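Long-range contact in fucose-specific lectin (Aleuria aurantia, PDB 6GKE), which binds L-fucose at five sites between the blades of a six-bladed beta-propeller, preferring alpha-1,6-linked core fucose on glycoproteins: residues V78-F90 with Q101-L115. The protein carries 1 engineered substitution. Residues are numbered along the deposited sequence; the frame is centred on the assembly and turned at random.
Sequences VYCVNKDNILSEF and QLGSVGVKVGSNSKL. With FUC (alpha-L-fucopyranose), chain B; NDG (2-acetamido-2-deoxy-alpha-D-glucopyranose), chain C.
Leu87 is the middle of the tight half, reaching across to four side chains of 101-115. With its CG anti to the backbone N (chi1 -177°), Leu87 sends CD2 to Leu102 CD2 at 3.7 Å and CD1 to Leu115 CD2 at 3.8 Å, while its CB lies against Val107 and Val109. Leu102 CD2 also touches CD1 and CE1 of Tyr79 obliquely. Tyr79 OH donates to Glu89 OE2 (2.8 Å) on the anti side, which probably helps hold the carboxylate that takes fucose O3 on OE1 and O4 on OE2. Gln101 grips the sugar from the other segment: its N donates to fucose O2, which in turn donates to Gln101 OE1, and NE2 reaches O7 of the GlcNAc residue.

At its backbone, a single bridge pairs Ile86 with Lys108, through Leu87 N to Val107 O (2.9 Å) and Val109 N to Asn85 O (2.8 Å), both nearly straight. Beyond it the chains stay close, Gly103 CA 3.3 Å from Leu87 O, and a water joins Leu87 O, Leu102 O and Val107 N.

The open side is Asp84 and Lys108: in one of its two conformers Lys108 bends at chi2 (80°), and NZ donates to Asp84 O at 2.8 Å. Asn85 is held by Lys58 and by Gly311 of the second subunit. The connection from strand 97-99 to strand 116-120 runs past the 73-81/87-93 hairpin into the next blade, whose Trp153 and Tyr134 pack against it.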
# COMPACT_ATOMS: atom_id res chain seq x y z
N VAL A 78 7.91 -22.94 -1.23
CA VAL A 78 7.39 -21.62 -1.53
C VAL A 78 8.08 -21.12 -2.80
O VAL A 78 9.30 -21.04 -2.84
CB VAL A 78 7.58 -20.63 -0.37
CG1 VAL A 78 7.04 -19.25 -0.73
CG2 VAL A 78 6.93 -21.13 0.91
N TYR A 79 7.27 -20.82 -3.82
CA TYR A 79 7.75 -20.35 -5.13
C TYR A 79 7.60 -18.84 -5.21
O TYR A 79 6.64 -18.26 -4.71
CB TYR A 79 6.99 -21.07 -6.25
CG TYR A 79 7.24 -22.55 -6.16
CD1 TYR A 79 8.47 -23.06 -6.53
CD2 TYR A 79 6.34 -23.41 -5.56
CE1 TYR A 79 8.79 -24.40 -6.34
CE2 TYR A 79 6.64 -24.75 -5.36
CZ TYR A 79 7.88 -25.24 -5.73
OH TYR A 79 8.19 -26.54 -5.48
N CYS A 80 8.59 -18.22 -5.86
CA CYS A 80 8.67 -16.78 -5.98
C CYS A 80 9.59 -16.46 -7.16
O CYS A 80 10.02 -17.37 -7.88
CB CYS A 80 9.17 -16.17 -4.68
SG CYS A 80 10.86 -16.66 -4.26
N VAL A 81 9.90 -15.18 -7.36
CA VAL A 81 10.76 -14.71 -8.41
C VAL A 81 11.86 -13.83 -7.78
O VAL A 81 11.53 -12.98 -6.95
CB VAL A 81 9.85 -13.96 -9.41
CG1 VAL A 81 10.64 -13.36 -10.55
CG2 VAL A 81 8.75 -14.87 -9.96
N ASN A 82 13.11 -13.96 -8.22
CA ASN A 82 14.18 -13.11 -7.73
C ASN A 82 14.23 -11.80 -8.54
O ASN A 82 13.39 -11.55 -9.40
CB ASN A 82 15.51 -13.87 -7.66
CG ASN A 82 16.16 -14.11 -9.00
OD1 ASN A 82 15.72 -13.61 -10.03
ND2 ASN A 82 17.23 -14.89 -8.99
N LYS A 83 15.23 -10.97 -8.27
CA LYS A 83 15.30 -9.63 -8.86
C LYS A 83 15.67 -9.68 -10.34
O LYS A 83 15.55 -8.68 -11.03
CB LYS A 83 16.26 -8.73 -8.09
CG LYS A 83 15.63 -8.18 -6.83
CD LYS A 83 16.58 -7.40 -5.98
CE LYS A 83 15.93 -6.92 -4.70
NZ LYS A 83 16.91 -6.22 -3.85
N ASP A 84 16.11 -10.85 -10.82
CA ASP A 84 16.38 -11.08 -12.24
C ASP A 84 15.22 -11.83 -12.91
O ASP A 84 15.35 -12.32 -14.03
CB ASP A 84 17.71 -11.82 -12.41
CG ASP A 84 18.90 -10.98 -11.98
OD1 ASP A 84 18.96 -9.81 -12.38
OD2 ASP A 84 19.74 -11.50 -11.22
N ASN A 85 14.07 -11.90 -12.23
CA ASN A 85 12.87 -12.56 -12.74
C ASN A 85 13.14 -14.04 -13.03
O ASN A 85 12.57 -14.61 -13.95
CB ASN A 85 12.30 -11.83 -13.96
CG ASN A 85 11.53 -10.60 -13.53
OD1 ASN A 85 10.64 -10.70 -12.68
ND2 ASN A 85 11.87 -9.45 -14.09
N ILE A 86 13.96 -14.68 -12.19
CA ILE A 86 14.18 -16.11 -12.27
C ILE A 86 13.31 -16.80 -11.22
O ILE A 86 13.32 -16.43 -10.05
CB ILE A 86 15.67 -16.46 -12.11
CG1 ILE A 86 16.53 -15.77 -13.18
CG2 ILE A 86 15.88 -17.96 -12.10
CD1 ILE A 86 16.19 -16.17 -14.59
N LEU A 87 12.57 -17.81 -11.66
CA LEU A 87 11.72 -18.62 -10.81
C LEU A 87 12.58 -19.28 -9.73
O LEU A 87 13.57 -19.93 -10.04
CB LEU A 87 11.01 -19.66 -11.68
CG LEU A 87 10.00 -20.56 -10.98
CD1 LEU A 87 8.88 -19.76 -10.33
CD2 LEU A 87 9.45 -21.56 -11.98
N SER A 88 12.18 -19.10 -8.47
CA SER A 88 12.97 -19.47 -7.31
C SER A 88 12.08 -20.20 -6.30
O SER A 88 10.86 -20.14 -6.36
CB SER A 88 13.61 -18.24 -6.71
OG SER A 88 14.44 -17.57 -7.65
N GLU A 89 12.74 -20.89 -5.36
CA GLU A 89 12.06 -21.79 -4.44
C GLU A 89 12.76 -21.78 -3.09
O GLU A 89 13.97 -21.94 -3.02
CB GLU A 89 12.08 -23.20 -5.03
CG GLU A 89 11.45 -24.29 -4.17
CD GLU A 89 11.80 -25.68 -4.66
OE1 GLU A 89 13.02 -25.93 -4.85
OE2 GLU A 89 10.88 -26.51 -4.85
N PHE A 90 11.95 -21.65 -2.03
CA PHE A 90 12.40 -21.87 -0.66
C PHE A 90 11.80 -23.18 -0.16
O PHE A 90 10.65 -23.50 -0.44
CB PHE A 90 12.07 -20.68 0.23
CG PHE A 90 12.86 -19.47 -0.20
CD1 PHE A 90 14.21 -19.38 0.11
CD2 PHE A 90 12.30 -18.50 -1.02
CE1 PHE A 90 14.97 -18.32 -0.36
CE2 PHE A 90 13.07 -17.45 -1.49
CZ PHE A 90 14.40 -17.36 -1.16
N GLN A 101 16.31 -26.12 -5.15
CA GLN A 101 17.08 -26.30 -6.38
C GLN A 101 16.45 -25.61 -7.60
O GLN A 101 17.13 -25.46 -8.60
CB GLN A 101 17.21 -27.79 -6.68
CG GLN A 101 18.15 -28.51 -5.72
CD GLN A 101 18.05 -30.00 -5.94
OE1 GLN A 101 17.16 -30.66 -5.41
NE2 GLN A 101 18.94 -30.53 -6.76
N LEU A 102 15.18 -25.19 -7.54
CA LEU A 102 14.53 -24.71 -8.77
C LEU A 102 15.24 -23.47 -9.34
O LEU A 102 15.34 -23.32 -10.55
CB LEU A 102 13.05 -24.44 -8.53
CG LEU A 102 12.25 -23.93 -9.73
CD1 LEU A 102 12.40 -24.81 -10.96
CD2 LEU A 102 10.78 -23.81 -9.35
N GLY A 103 15.73 -22.57 -8.48
CA GLY A 103 16.36 -21.33 -8.94
C GLY A 103 17.55 -21.58 -9.87
O GLY A 103 17.83 -20.78 -10.74
N SER A 104 18.24 -22.71 -9.67
CA SER A 104 19.44 -23.05 -10.45
C SER A 104 19.08 -23.45 -11.88
O SER A 104 19.96 -23.52 -12.73
CB SER A 104 20.24 -24.13 -9.76
OG SER A 104 19.55 -25.37 -9.81
N VAL A 105 17.80 -23.73 -12.16
CA VAL A 105 17.38 -24.20 -13.49
C VAL A 105 17.45 -23.06 -14.52
O VAL A 105 17.77 -23.31 -15.68
CB VAL A 105 15.98 -24.82 -13.43
CG1 VAL A 105 15.46 -25.17 -14.82
CG2 VAL A 105 15.98 -26.05 -12.54
N GLY A 106 17.12 -21.83 -14.12
CA GLY A 106 17.14 -20.68 -15.03
C GLY A 106 15.85 -20.49 -15.81
O GLY A 106 15.86 -20.19 -17.01
N VAL A 107 14.72 -20.60 -15.11
CA VAL A 107 13.41 -20.34 -15.72
C VAL A 107 13.09 -18.85 -15.59
O VAL A 107 12.85 -18.36 -14.48
CB VAL A 107 12.32 -21.20 -15.05
CG1 VAL A 107 10.96 -20.92 -15.67
CG2 VAL A 107 12.66 -22.69 -15.11
N LYS A 108 13.10 -18.13 -16.71
CA LYS A 108 12.77 -16.71 -16.70
C LYS A 108 11.25 -16.54 -16.74
O LYS A 108 10.55 -17.18 -17.53
CB LYS A 108 13.46 -15.99 -17.87
CG LYS A 108 13.36 -14.47 -17.86
CD LYS A 108 14.34 -13.79 -16.93
CE LYS A 108 14.55 -12.33 -17.24
NZ LYS A 108 15.84 -11.84 -16.70
N VAL A 109 10.76 -15.66 -15.88
CA VAL A 109 9.34 -15.40 -15.70
C VAL A 109 9.05 -13.96 -16.14
O VAL A 109 9.85 -13.06 -15.90
CB VAL A 109 8.97 -15.66 -14.23
CG1 VAL A 109 7.52 -15.35 -13.91
CG2 VAL A 109 9.29 -17.09 -13.83
N GLY A 110 7.91 -13.76 -16.80
CA GLY A 110 7.47 -12.41 -17.12
C GLY A 110 7.34 -11.56 -15.86
O GLY A 110 6.91 -12.05 -14.82
N SER A 111 7.70 -10.28 -15.94
CA SER A 111 7.78 -9.47 -14.72
C SER A 111 6.44 -9.42 -13.98
O SER A 111 6.43 -9.36 -12.75
CB SER A 111 8.31 -8.10 -15.00
OG SER A 111 7.43 -7.41 -15.86
N ASN A 112 5.32 -9.42 -14.73
CA ASN A 112 3.99 -9.31 -14.13
C ASN A 112 3.30 -10.68 -13.99
O ASN A 112 2.09 -10.73 -13.71
CB ASN A 112 3.09 -8.37 -14.92
CG ASN A 112 1.90 -7.89 -14.11
OD1 ASN A 112 2.01 -7.63 -12.91
ND2 ASN A 112 0.76 -7.75 -14.77
N SER A 113 4.04 -11.77 -14.16
CA SER A 113 3.45 -13.10 -14.05
C SER A 113 2.95 -13.35 -12.63
O SER A 113 3.59 -12.96 -11.66
CB SER A 113 4.44 -14.17 -14.40
OG SER A 113 3.83 -15.46 -14.42
N LYS A 114 1.85 -14.10 -12.53
CA LYS A 114 1.48 -14.72 -11.27
C LYS A 114 2.09 -16.12 -11.23
O LYS A 114 2.66 -16.60 -12.22
CB LYS A 114 -0.04 -14.71 -11.10
CG LYS A 114 -0.67 -13.34 -11.32
CD LYS A 114 -0.03 -12.21 -10.53
CE LYS A 114 -0.63 -10.86 -10.83
NZ LYS A 114 -0.32 -10.40 -12.21
N LEU A 115 1.98 -16.78 -10.07
CA LEU A 115 2.44 -18.16 -9.92
C LEU A 115 1.34 -18.98 -9.27
O LEU A 115 0.63 -18.50 -8.38
CB LEU A 115 3.68 -18.24 -9.01
CG LEU A 115 4.96 -17.62 -9.55
CD1 LEU A 115 6.05 -17.68 -8.50
CD2 LEU A 115 5.42 -18.30 -10.84
C1 FUC B . 14.07 -30.51 -2.83
C2 FUC B . 14.17 -29.23 -3.64
C3 FUC B . 13.63 -29.44 -5.05
C4 FUC B . 12.20 -29.98 -4.96
C5 FUC B . 12.23 -31.29 -4.18
C6 FUC B . 10.86 -31.94 -4.04
O2 FUC B . 15.53 -28.80 -3.70
O3 FUC B . 13.72 -28.22 -5.80
O4 FUC B . 11.33 -29.08 -4.26
O5 FUC B . 12.74 -31.04 -2.86
C1 NDG C . 17.05 -34.63 -5.30
C2 NDG C . 18.37 -33.88 -5.23
C3 NDG C . 18.72 -33.59 -3.78
C4 NDG C . 17.57 -32.85 -3.10
C5 NDG C . 16.24 -33.58 -3.28
C6 NDG C . 15.08 -32.74 -2.76
C7 NDG C . 20.02 -34.25 -7.02
C8 NDG C . 21.12 -35.14 -7.53
O5 NDG C . 16.03 -33.86 -4.67
O3 NDG C . 19.91 -32.79 -3.73
O4 NDG C . 17.84 -32.70 -1.70
O6 NDG C . 14.97 -31.45 -3.41
O7 NDG C . 19.70 -33.24 -7.63
N2 NDG C . 19.44 -34.63 -5.88
O1 NDG C . 17.17 -35.91 -4.65
O HOH W 1 8.01 -12.08 -12.12
O HOH W 2 14.59 -21.24 -12.29
O HOH W 3 15.59 -21.52 -5.74